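PDB 2OC3: tyrosine-protein phosphatase non-receptor type 18 from Homo sapiens, which removes phosphate from phosphotyrosine residues of proteins, among them autophosphorylated tyrosine kinases, through its cysteine-dependent phosphatase catalytic domain. Local coordinates for residues 175-180 / 192-197; 209-214 / 241-246. One frame throughout, in Å; residues are numbered along the deposited sequence.

Contact 1. Residues 175-180 / 192-197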
ATOM      1  N   ILE A 175      14.666  -4.189  -6.268  1.00  7.10           N
ATOM      2  CA  ILE A 175      14.237  -3.258  -5.218  1.00  6.25           C
ATOM      3  C   ILE A 175      15.224  -2.118  -5.039  1.00  7.45           C
ATOM      4  O   ILE A 175      16.435  -2.376  -4.778  1.00  9.46           O
ATOM      5  CB  ILE A 175      14.111  -3.947  -3.834  1.00 10.05           C
ATOM      6  CG1 ILE A 175      13.218  -5.177  -3.895  1.00  9.44           C
ATOM      7  CG2 ILE A 175      13.591  -2.981  -2.781  1.00 12.05           C
ATOM      8  CD1 ILE A 175      11.827  -5.016  -4.359  1.00 11.61           C
ATOM      9  N   MET A 176      14.713  -0.895  -5.153  1.00  7.45           N
ATOM     10  CA  MET A 176      15.435   0.350  -4.911  0.50  6.72           C
ATOM     11  C   MET A 176      15.046   0.879  -3.531  1.00  9.36           C
ATOM     12  O   MET A 176      13.850   0.852  -3.164  1.00  8.62           O
ATOM     13  CB  MET A 176      15.079   1.360  -5.994  0.50 15.38           C
ATOM     14  CG  MET A 176      15.381   2.792  -5.689  0.50 10.55           C
ATOM     15  SD  MET A 176      17.123   3.091  -5.588  0.50 11.02           S
ATOM     16  CE  MET A 176      17.534   3.151  -7.306  0.50 10.31           C
ATOM     17  N   LEU A 177      16.011   1.401  -2.780  1.00  7.86           N
ATOM     18  CA  LEU A 177      15.780   2.105  -1.508  1.00  6.74           C
ATOM     19  C   LEU A 177      16.300   3.509  -1.661  1.00  7.09           C
ATOM     20  O   LEU A 177      17.491   3.706  -1.859  1.00  8.06           O
ATOM     21  CB  LEU A 177      16.504   1.426  -0.368  1.00  8.87           C
ATOM     22  CG  LEU A 177      16.434   2.133   1.012  1.00  8.32           C
ATOM     23  CD1 LEU A 177      15.043   2.273   1.561  1.00 10.07           C
ATOM     24  CD2 LEU A 177      17.315   1.436   2.067  1.00 10.79           C
ATOM     25  N   ARG A 178      15.424   4.526  -1.556  1.00  6.00           N
ATOM     26  CA  ARG A 178      15.780   5.909  -1.538  1.00  7.57           C
ATOM     27  C   ARG A 178      15.665   6.482  -0.139  1.00  8.75           C
ATOM     28  O   ARG A 178      14.676   6.270   0.553  1.00  8.60           O
ATOM     29  CB  ARG A 178      14.910   6.721  -2.492  1.00  9.81           C
ATOM     30  CG  ARG A 178      14.901   6.214  -3.939  1.00  8.87           C
ATOM     31  CD  ARG A 178      14.339   7.211  -4.913  1.00  9.57           C
ATOM     32  NE  ARG A 178      14.459   6.721  -6.297  1.00 10.74           N
ATOM     33  CZ  ARG A 178      13.591   5.891  -6.860  1.00  9.61           C
ATOM     34  NH1 ARG A 178      12.509   5.511  -6.230  1.00 10.02           N
ATOM     35  NH2 ARG A 178      13.784   5.437  -8.102  1.00 17.20           N
ATOM     36  N   THR A 179      16.669   7.233   0.275  1.00  7.35           N
ATOM     37  CA  THR A 179      16.690   7.911   1.539  1.00  6.76           C
ATOM     38  C   THR A 179      16.404   9.360   1.193  1.00  9.45           C
ATOM     39  O   THR A 179      17.176  10.006   0.440  1.00  8.97           O
ATOM     40  CB  THR A 179      18.091   7.793   2.184  1.00  7.48           C
ATOM     41  OG1 THR A 179      18.434   6.398   2.297  1.00  8.07           O
ATOM     42  CG2 THR A 179      18.121   8.459   3.556  1.00 11.19           C
ATOM     43  N   LEU A 180      15.287   9.882   1.709  1.00  8.95           N
ATOM     44  CA  LEU A 180      14.824  11.195   1.372  1.00  7.25           C
ATOM     45  C   LEU A 180      14.875  12.077   2.605  1.00  8.72           C
ATOM     46  O   LEU A 180      14.684  11.596   3.723  1.00  9.17           O
ATOM     47  CB  LEU A 180      13.361  11.134   0.910  1.00  7.85           C
ATOM     48  CG  LEU A 180      13.072  10.225  -0.267  1.00  7.26           C
ATOM     49  CD1 LEU A 180      11.543  10.214  -0.622  1.00 10.70           C
ATOM     50  CD2 LEU A 180      13.875  10.695  -1.484  1.00 11.49           C
ATOM     51  N   TYR A 192      12.090   7.070   4.166  1.00  6.89           N
ATOM     52  CA  TYR A 192      12.616   6.037   3.286  1.00  7.08           C
ATOM     53  C   TYR A 192      11.562   5.587   2.317  1.00  8.99           C
ATOM     54  O   TYR A 192      10.418   5.346   2.748  1.00  8.89           O
ATOM     55  CB  TYR A 192      13.098   4.850   4.113  1.00  6.76           C
ATOM     56  CG  TYR A 192      14.338   5.176   4.960  1.00  6.70           C
ATOM     57  CD1 TYR A 192      15.597   5.076   4.400  1.00  7.63           C
ATOM     58  CD2 TYR A 192      14.246   5.598   6.266  1.00  9.11           C
ATOM     59  CE1 TYR A 192      16.755   5.388   5.124  1.00  7.98           C
ATOM     60  CE2 TYR A 192      15.416   5.929   7.029  1.00  7.97           C
ATOM     61  CZ  TYR A 192      16.658   5.797   6.428  1.00 10.29           C
ATOM     62  OH  TYR A 192      17.827   6.106   7.140  1.00 12.39           O
ATOM     63  N   GLN A 193      11.939   5.443   1.052  1.00  6.30           N
ATOM     64  CA  GLN A 193      11.036   4.917   0.015  1.00  6.42           C
ATOM     65  C   GLN A 193      11.627   3.685  -0.622  1.00  9.20           C
ATOM     66  O   GLN A 193      12.771   3.710  -1.115  1.00  7.60           O
ATOM     67  CB  GLN A 193      10.808   5.962  -1.060  1.00  7.36           C
ATOM     68  CG  GLN A 193       9.817   5.547  -2.170  1.00  6.78           C
ATOM     69  CD  GLN A 193      10.232   5.970  -3.559  1.00 11.36           C
ATOM     70  OE1 GLN A 193      11.394   6.282  -3.793  1.00 13.06           O
ATOM     71  NE2 GLN A 193       9.276   6.032  -4.485  1.00  8.53           N
ATOM     72  N   LEU A 194      10.876   2.597  -0.576  1.00  6.29           N
ATOM     73  CA  LEU A 194      11.253   1.390  -1.230  1.00  4.51           C
ATOM     74  C   LEU A 194      10.424   1.252  -2.478  1.00  6.39           C
ATOM     75  O   LEU A 194       9.217   1.417  -2.395  1.00  6.57           O
ATOM     76  CB  LEU A 194      11.033   0.202  -0.334  1.00  7.39           C
ATOM     77  CG  LEU A 194      11.989   0.026   0.848  1.00  7.13           C
ATOM     78  CD1 LEU A 194      11.334  -0.672   2.079  1.00 10.06           C
ATOM     79  CD2 LEU A 194      13.221  -0.716   0.404  1.00 10.57           C
ATOM     80  N   GLN A 195      11.051   0.979  -3.618  1.00  7.47           N
ATOM     81  CA  GLN A 195      10.334   0.890  -4.883  1.00  6.17           C
ATOM     82  C   GLN A 195      10.626  -0.449  -5.515  1.00  6.72           C
ATOM     83  O   GLN A 195      11.772  -0.817  -5.702  1.00  6.20           O
ATOM     84  CB  GLN A 195      10.732   2.012  -5.853  1.00  6.54           C
ATOM     85  CG  GLN A 195       9.813   1.998  -7.105  1.00  8.92           C
ATOM     86  CD  GLN A 195      10.196   2.973  -8.184  1.00  9.04           C
ATOM     87  OE1 GLN A 195      11.156   3.746  -8.047  1.00  9.17           O
ATOM     88  NE2 GLN A 195       9.433   2.941  -9.288  1.00 10.23           N
ATOM     89  N   TYR A 196       9.590  -1.209  -5.810  1.00  6.24           N
ATOM     90  CA  TYR A 196       9.668  -2.474  -6.537  1.00  5.65           C
ATOM     91  C   TYR A 196       9.730  -2.091  -8.020  1.00  7.55           C
ATOM     92  O   TYR A 196       8.882  -1.320  -8.512  1.00  7.52           O
ATOM     93  CB  TYR A 196       8.430  -3.359  -6.227  1.00  8.06           C
ATOM     94  CG  TYR A 196       8.674  -4.789  -6.567  1.00  7.25           C
ATOM     95  CD1 TYR A 196       8.984  -5.697  -5.588  1.00 10.38           C
ATOM     96  CD2 TYR A 196       8.662  -5.241  -7.880  1.00  7.31           C
ATOM     97  CE1 TYR A 196       9.283  -7.024  -5.905  1.00 12.19           C
ATOM     98  CE2 TYR A 196       8.964  -6.546  -8.201  1.00  9.08           C
ATOM     99  CZ  TYR A 196       9.268  -7.431  -7.212  1.00 10.35           C
ATOM    100  OH  TYR A 196       9.598  -8.755  -7.543  1.00 11.85           O
ATOM    101  N   MET A 197      10.774  -2.581  -8.713  1.00  8.08           N
ATOM    102  CA  MET A 197      11.186  -2.006 -10.000  1.00  8.51           C
ATOM    103  C   MET A 197      10.813  -2.823 -11.231  1.00  8.52           C
ATOM    104  O   MET A 197      10.981  -2.310 -12.336  1.00  8.09           O
ATOM    105  CB  MET A 197      12.721  -1.791 -10.022  1.00  8.80           C
ATOM    106  CG  MET A 197      13.211  -0.932  -8.889  1.00 11.71           C
ATOM    107  SD  MET A 197      12.551   0.726  -8.842  1.00 11.80           S
ATOM    108  CE  MET A 197      13.456   1.426 -10.251  1.00 16.14           C
TER
HETATM  109  O   HOH W   1      12.322   4.908 -10.381  1.00 31.21           O
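The guanidinium of Arg178 meets two glutamine oxygens at its edge, Gln193 OE1 and Gln195 OE1, while in the modelled conformer CG of Met176 lies over one of its faces; Trp149 adds a cation-pi contact. The ring of Tyr192 runs alongside Thr179, OG1 standing 3.4 Å from CE1. These groups project from an antiparallel beta hairpin, strands 175-184 and 187-196, within the mixed sheet of the phosphatase domain. Paired backbone bonds join Met176 to Gln195 and Arg178 to Gln193, the latter with Arg178 N 2.8 Å from Gln193 O. Arginine suits this buried face because its flat end has several N-H groups to share: NH1 bonds to Gln193 OE1 at 2.8 Å and to Gln195 OE1 at 2.9 Å, and NE forms a salt bridge with Glu168 on the next strand. Gln193 reaches NH1 by bending at chi2 (-140°), whereas Gln195 stays extended. A leucine in place of Arg178 would probably leave both glutamine oxygens without their arginine donors and Glu168 without this cationic mate. The opposite face is mainly apolar: Leu177 CD1 packs 3.7 Å from Leu194 CD2, branched chains that touch Leu221 and Ala218 of helix 209-222. On the polar face, Gln195 OE1 also takes Arg178 NH2, at 3.1 Å and nearly along the C=O axis, and accepts from a water.

Contact 2. Residues 209-214 / 241-246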
ATOM      1  N   ASP A 209      10.807 -13.911  -3.479  1.00  8.64           N
ATOM      2  CA  ASP A 209      11.955 -13.593  -2.649  1.00 10.51           C
ATOM      3  C   ASP A 209      12.216 -12.108  -2.506  1.00 10.46           C
ATOM      4  O   ASP A 209      12.465 -11.618  -1.441  1.00 11.35           O
ATOM      5  CB  ASP A 209      13.202 -14.314  -3.179  1.00 10.90           C
ATOM      6  CG  ASP A 209      13.052 -15.825  -3.124  1.00 19.31           C
ATOM      7  OD1 ASP A 209      13.435 -16.424  -2.099  1.00 24.57           O
ATOM      8  OD2 ASP A 209      12.537 -16.404  -4.107  1.00 20.93           O
ATOM      9  N   HIS A 210      12.218 -11.398  -3.622  1.00  9.55           N
ATOM     10  CA  HIS A 210      12.648  -9.998  -3.553  1.00  9.69           C
ATOM     11  C   HIS A 210      11.575  -9.128  -2.913  1.00  8.88           C
ATOM     12  O   HIS A 210      11.891  -8.166  -2.209  1.00 11.34           O
ATOM     13  CB  HIS A 210      13.145  -9.523  -4.921  1.00  9.98           C
ATOM     14  CG  HIS A 210      14.419 -10.206  -5.315  1.00 14.38           C
ATOM     15  ND1 HIS A 210      14.898 -10.239  -6.606  1.00 15.80           N
ATOM     16  CD2 HIS A 210      15.290 -10.930  -4.571  1.00 17.59           C
ATOM     17  CE1 HIS A 210      16.017 -10.951  -6.639  1.00 16.69           C
ATOM     18  NE2 HIS A 210      16.280 -11.383  -5.419  1.00 20.57           N
ATOM     19  N   MET A 211      10.317  -9.458  -3.131  1.00  9.55           N
ATOM     20  CA  MET A 211       9.244  -8.763  -2.412  1.00  8.76           C
ATOM     21  C   MET A 211       9.362  -8.999  -0.910  1.00 10.16           C
ATOM     22  O   MET A 211       9.166  -8.078  -0.103  1.00 10.67           O
ATOM     23  CB  MET A 211       7.866  -9.213  -2.884  1.00 11.64           C
ATOM     24  CG  MET A 211       6.733  -8.537  -2.126  1.00 14.10           C
ATOM     25  SD  MET A 211       5.093  -9.159  -2.630  1.00 16.69           S
ATOM     26  CE  MET A 211       5.206 -10.873  -2.166  1.00 15.98           C
ATOM     27  N   LEU A 212       9.660 -10.245  -0.495  1.00  8.34           N
ATOM     28  CA  LEU A 212       9.875 -10.488   0.938  1.00  9.45           C
ATOM     29  C   LEU A 212      11.025  -9.635   1.486  1.00  8.85           C
ATOM     30  O   LEU A 212      10.951  -9.106   2.603  1.00 11.27           O
ATOM     31  CB  LEU A 212      10.167 -11.974   1.197  1.00 12.80           C
ATOM     32  CG  LEU A 212       8.937 -12.831   1.268  1.00 15.50           C
ATOM     33  CD1 LEU A 212       9.337 -14.311   1.274  1.00 20.07           C
ATOM     34  CD2 LEU A 212       8.132 -12.491   2.542  1.00 14.79           C
ATOM     35  N   ALA A 213      12.116  -9.533   0.723  1.00  8.53           N
ATOM     36  CA  ALA A 213      13.267  -8.696   1.082  1.00  8.38           C
ATOM     37  C   ALA A 213      12.819  -7.243   1.284  1.00  8.77           C
ATOM     38  O   ALA A 213      13.254  -6.555   2.194  1.00  9.62           O
ATOM     39  CB  ALA A 213      14.340  -8.772  -0.005  1.00 11.46           C
ATOM     40  N   MET A 214      11.912  -6.789   0.421  1.00  7.00           N
ATOM     41  CA  MET A 214      11.377  -5.412   0.516  1.00  8.36           C
ATOM     42  C   MET A 214      10.631  -5.204   1.839  1.00  6.52           C
ATOM     43  O   MET A 214      10.803  -4.180   2.491  1.00  8.85           O
ATOM     44  CB  MET A 214      10.484  -5.147  -0.693  1.00  9.18           C
ATOM     45  CG  MET A 214       9.943  -3.758  -0.775  1.00  8.51           C
ATOM     46  SD  MET A 214       8.598  -3.688  -2.023  1.00 11.94           S
ATOM     47  CE  MET A 214       8.389  -1.899  -2.234  1.00 10.45           C
ATOM     48  N   GLY A 241      -2.469  -4.402  -2.022  1.00  6.17           N
ATOM     49  CA  GLY A 241      -3.060  -5.398  -1.119  1.00  7.14           C
ATOM     50  C   GLY A 241      -2.192  -6.616  -0.902  1.00  8.17           C
ATOM     51  O   GLY A 241      -2.161  -7.157   0.207  1.00  8.16           O
ATOM     52  N   VAL A 242      -1.429  -7.017  -1.912  1.00  6.14           N
ATOM     53  CA  VAL A 242      -0.461  -8.107  -1.722  1.00  5.54           C
ATOM     54  C   VAL A 242       0.555  -7.690  -0.664  1.00  8.39           C
ATOM     55  O   VAL A 242       0.809  -8.435   0.283  1.00  8.45           O
ATOM     56  CB  VAL A 242       0.239  -8.506  -3.030  1.00  6.44           C
ATOM     57  CG1 VAL A 242       1.409  -9.462  -2.736  1.00  9.17           C
ATOM     58  CG2 VAL A 242      -0.775  -9.151  -3.967  1.00  8.50           C
ATOM     59  N   LEU A 243       1.174  -6.520  -0.813  1.00  7.52           N
ATOM     60  CA  LEU A 243       2.188  -6.077   0.137  1.00  7.72           C
ATOM     61  C   LEU A 243       1.651  -5.973   1.555  1.00  6.29           C
ATOM     62  O   LEU A 243       2.317  -6.401   2.510  1.00  7.93           O
ATOM     63  CB  LEU A 243       2.793  -4.731  -0.249  1.00  8.48           C
ATOM     64  CG  LEU A 243       3.772  -4.753  -1.413  1.00  8.67           C
ATOM     65  CD1 LEU A 243       4.259  -3.386  -1.761  1.00 12.93           C
ATOM     66  CD2 LEU A 243       5.005  -5.646  -1.147  1.00 14.43           C
ATOM     67  N   CYS A 244       0.464  -5.379   1.721  1.00  5.54           N
ATOM     68  CA  CYS A 244      -0.097  -5.212   3.071  1.00  6.79           C
ATOM     69  C   CYS A 244      -0.390  -6.564   3.686  1.00  9.64           C
ATOM     70  O   CYS A 244      -0.157  -6.780   4.902  1.00  9.52           O
ATOM     71  CB  CYS A 244      -1.363  -4.367   3.074  1.00  8.77           C
ATOM     72  SG  CYS A 244      -1.056  -2.611   2.621  1.00  9.15           S
ATOM     73  N   THR A 245      -0.877  -7.501   2.888  1.00  7.49           N
ATOM     74  CA  THR A 245      -1.217  -8.816   3.426  1.00  6.81           C
ATOM     75  C   THR A 245       0.054  -9.584   3.811  1.00  8.45           C
ATOM     76  O   THR A 245       0.089 -10.251   4.861  1.00  9.82           O
ATOM     77  CB  THR A 245      -2.045  -9.649   2.427  1.00  9.40           C
ATOM     78  OG1 THR A 245      -3.247  -8.938   2.107  1.00 11.24           O
ATOM     79  CG2 THR A 245      -2.395 -11.009   3.030  1.00 13.27           C
ATOM     80  N   VAL A 246       1.099  -9.500   2.989  1.00  7.07           N
ATOM     81  CA  VAL A 246       2.339 -10.192   3.302  1.00  7.83           C
ATOM     82  C   VAL A 246       2.900  -9.652   4.625  1.00  7.80           C
ATOM     83  O   VAL A 246       3.337 -10.405   5.515  1.00  9.27           O
ATOM     84  CB  VAL A 246       3.358 -10.021   2.151  1.00  7.98           C
ATOM     85  CG1 VAL A 246       4.791 -10.476   2.585  1.00  7.86           C
ATOM     86  CG2 VAL A 246       2.884 -10.739   0.904  1.00  7.99           C
TER
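Met211 reaches from helix 209-222 into the side chains of Val242, Leu243 and Val246 on helix 238-254, a helix-helix packing in the alpha/beta fold of the tyrosine phosphatase domain. The short helical segments cross at -65°, with axes 10.8 Å apart at closest approach, so long side chains have to bridge the distance. The first turn of helix 238-254 carries Gly238 and Arg239, the last residues of the loop that by similarity binds substrate, and the side chain of Val242 is about 5 Å from that of Arg239.

The contacts between the helices are apolar. Methionine suits its place because it is unbranched and flexible: CG of Met211 is anti to the backbone N (chi1 178°) and SD continues the extended line outward, before the turn at chi3 (62°) lays CE beside the valines. Its CG touches Leu243 CD2 at 3.5 Å, SD lies 3.7 Å from Val242 CG1, and CE sits 3.9 Å from Val246 CG2. Val242 and Val246, one turn apart, thus offer compact branched walls to the thioether end, while Leu243 reaches farther and also meets Met214 SD. Leu212 points away at its CB, yet CD2 swings back to Val246 CG1, the two side chains crossing at about a right angle. Phe287 and Thr291 of helix 282-296 also touch Met211, making this a junction of three helices.

Between these two segments there are no polar bonds, but one side-chain bond lies inside 241-246. Thr245 turns its hydroxyl back on the preceding turn: Gly241 O accepts from Thr245 OG1 at 2.8 Å and from Thr245 N at 3.0 Å, reached from opposite faces of its carbonyl plane.

Following the chain from the N terminus, strand 175-184 turns into strand 187-196, and contact 1 closes this short hairpin loop. The chain then passes Asp201, a probable substrate-binding residue, and enters helix 209-222. Contact 2 closes a second, longer loop when helix 238-254 returns to that helix after strand 229-232 and the loop bearing Cys233, the predicted nucleophile. The two closures lie in series, neither nested nor crossing. Their centres are 14 Å apart, but they touch directly: Met214 CE packs 3.4 Å from Leu194 O, and Tyr196 meets Met211. Helix 209-222 thereby ties the hairpin side of the central sheet to the helix that begins at the end of the probable substrate-binding loop.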